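Dextranase (Pseudarthrobacter oxydans, PDB 6NZS) catalyses the endohydrolysis of (1->6)-alpha-D-glucosidic linkages in dextran as a member of glycosyl hydrolase family 49. Local coordinates at residues E200-T205 / D328-T333. Residues are numbered along the deposited sequence; the frame is centred on the assembly and turned at random.
Sequences ERLVPT and DLQGVT
Arg201 and Asp328 form the salt bridge of this contact, with Arg201 NH1 2.9 Å from Asp328 OD2. The carboxylate oxygen lies at the edge of the guanidinium, almost in its plane, but the two flat groups stand 80° apart, and NH1 reaches OD2 from above the carboxylate plane. Planes so nearly perpendicular rule out a coplanar two-bond fork; the single bond is somewhat bent, 152° at the hydrogen. Arginine suits the place because it spreads its charge over several N-H groups: while NH1 holds Asp328, NH2 makes a second salt bridge to Glu356 and a hydrogen bond to Gln198 of its own helix. Its chain runs out with CG anti to the backbone N (chi1 -179°) and bends at chi3, carrying the guanidinium over the strand. An alanine at Arg201 would probably leave the buried Asp328, and Glu356 beside it, without the cation that bridges them.

Leu202, branched and apolar, points toward the strand and lays its methyls on two partners. Its CD2 lies over one guanidinium face, near the rim, and also packs 3.7 Å from Gln330 CB, the two side chains crossing at about a right angle. Gln330 offers aliphatic carbons to the leucine yet keeps a polar end: Gln330 OE1 accepts from Gly280 N and from a water, 2.8 Å away, that also donates to Leu202 O.

The contact seats the C-terminal end of helix 196-202 on strand 325-335 of the parallel beta-solenoid, where that strand is flanked by 275-279, which supplies Lys277 and Thr279 to the helix-end carbonyls, and by 351-361, the source of Glu356.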
loop_
_atom_site.group_PDB
_atom_site.type_symbol
_atom_site.label_atom_id
_atom_site.label_comp_id
_atom_site.label_asym_id
_atom_site.label_seq_id
_atom_site.Cartn_x
_atom_site.Cartn_y
_atom_site.Cartn_z
ATOM N N GLU A 200 8.572 3.136 25.167
ATOM C CA GLU A 200 9.875 3.786 25.289
ATOM C C GLU A 200 10.611 3.818 23.955
ATOM O O GLU A 200 11.307 4.793 23.638
ATOM C CB GLU A 200 10.717 3.078 26.352
ATOM C CG GLU A 200 12.070 3.739 26.591
ATOM C CD GLU A 200 12.868 3.080 27.702
ATOM O OE1 GLU A 200 12.261 2.612 28.688
ATOM O OE2 GLU A 200 14.109 3.034 27.586
ATOM N N ARG A 201 10.480 2.756 23.156
ATOM C CA ARG A 201 11.166 2.713 21.873
ATOM C C ARG A 201 10.519 3.642 20.855
ATOM O O ARG A 201 11.218 4.215 20.012
ATOM C CB ARG A 201 11.170 1.277 21.329
ATOM C CG ARG A 201 11.888 1.117 19.991
ATOM C CD ARG A 201 12.018 -0.337 19.562
ATOM N NE ARG A 201 10.718 -0.954 19.303
ATOM C CZ ARG A 201 10.131 -1.013 18.107
ATOM N NH1 ARG A 201 10.720 -0.490 17.043
ATOM N NH2 ARG A 201 8.948 -1.601 17.980
ATOM N N LEU A 202 9.194 3.799 20.918
ATOM C CA LEU A 202 8.428 4.393 19.826
ATOM C C LEU A 202 7.886 5.783 20.120
ATOM O O LEU A 202 7.405 6.449 19.192
ATOM C CB LEU A 202 7.260 3.469 19.444
ATOM C CG LEU A 202 7.711 2.099 18.941
ATOM C CD1 LEU A 202 6.518 1.148 18.872
ATOM C CD2 LEU A 202 8.372 2.214 17.585
ATOM N N VAL A 203 7.939 6.244 21.366
ATOM C CA VAL A 203 7.436 7.565 21.731
ATOM C C VAL A 203 8.537 8.310 22.473
ATOM O O VAL A 203 8.901 7.915 23.590
ATOM C CB VAL A 203 6.175 7.470 22.605
ATOM C CG1 VAL A 203 5.677 8.873 22.959
ATOM C CG2 VAL A 203 5.078 6.674 21.892
ATOM N N PRO A 204 9.068 9.396 21.923
ATOM C CA PRO A 204 10.186 10.075 22.586
ATOM C C PRO A 204 9.734 10.824 23.826
ATOM O O PRO A 204 8.589 11.271 23.939
ATOM C CB PRO A 204 10.712 11.036 21.512
ATOM C CG PRO A 204 9.596 11.239 20.564
ATOM C CD PRO A 204 8.659 10.063 20.673
ATOM N N THR A 205 10.648 10.914 24.785
ATOM C CA THR A 205 10.511 11.806 25.926
ATOM C C THR A 205 11.725 12.722 25.956
ATOM O O THR A 205 12.664 12.571 25.173
ATOM C CB THR A 205 10.420 11.033 27.248
ATOM O OG1 THR A 205 11.718 10.542 27.598
ATOM C CG2 THR A 205 9.450 9.869 27.139
ATOM N N ASP A 328 13.653 2.411 12.504
ATOM C CA ASP A 328 12.328 1.997 12.958
ATOM C C ASP A 328 11.326 2.925 12.289
ATOM O O ASP A 328 11.400 4.146 12.458
ATOM C CB ASP A 328 12.185 2.127 14.475
ATOM C CG ASP A 328 13.013 1.115 15.241
ATOM O OD1 ASP A 328 13.658 0.259 14.602
ATOM O OD2 ASP A 328 13.022 1.197 16.495
ATOM N N LEU A 329 10.397 2.348 11.534
ATOM C CA LEU A 329 9.353 3.103 10.849
ATOM C C LEU A 329 8.049 2.525 11.376
ATOM O O LEU A 329 7.718 1.377 11.072
ATOM C CB LEU A 329 9.478 2.918 9.337
ATOM C CG LEU A 329 8.349 3.488 8.471
ATOM C CD1 LEU A 329 8.206 4.992 8.665
ATOM C CD2 LEU A 329 8.601 3.161 6.996
ATOM N N GLN A 330 7.329 3.293 12.186
ATOM C CA GLN A 330 6.197 2.744 12.923
ATOM C C GLN A 330 5.056 3.742 12.947
ATOM O O GLN A 330 5.274 4.956 13.012
ATOM C CB GLN A 330 6.612 2.414 14.374
ATOM C CG GLN A 330 5.523 1.789 15.270
ATOM C CD GLN A 330 4.625 2.826 15.920
ATOM O OE1 GLN A 330 4.962 4.016 15.972
ATOM N NE2 GLN A 330 3.469 2.382 16.411
ATOM N N GLY A 331 3.826 3.214 12.905
ATOM C CA GLY A 331 2.661 3.976 13.312
ATOM C C GLY A 331 2.054 4.880 12.259
ATOM O O GLY A 331 0.829 4.954 12.132
ATOM N N VAL A 332 2.909 5.564 11.496
ATOM C CA VAL A 332 2.462 6.686 10.675
ATOM C C VAL A 332 1.558 6.228 9.537
ATOM O O VAL A 332 1.671 5.107 9.013
ATOM C CB VAL A 332 3.655 7.502 10.138
ATOM C CG1 VAL A 332 4.467 8.088 11.290
ATOM C CG2 VAL A 332 4.537 6.645 9.261
ATOM N N THR A 333 0.668 7.131 9.134
ATOM C CA THR A 333 -0.149 6.995 7.933
ATOM C C THR A 333 0.404 7.987 6.927
ATOM O O THR A 333 0.436 9.190 7.203
ATOM C CB THR A 333 -1.609 7.338 8.232
ATOM O OG1 THR A 333 -2.127 6.419 9.199
ATOM C CG2 THR A 333 -2.478 7.248 6.978
HETATM O O HOH W 1 4.681 5.713 18.241
#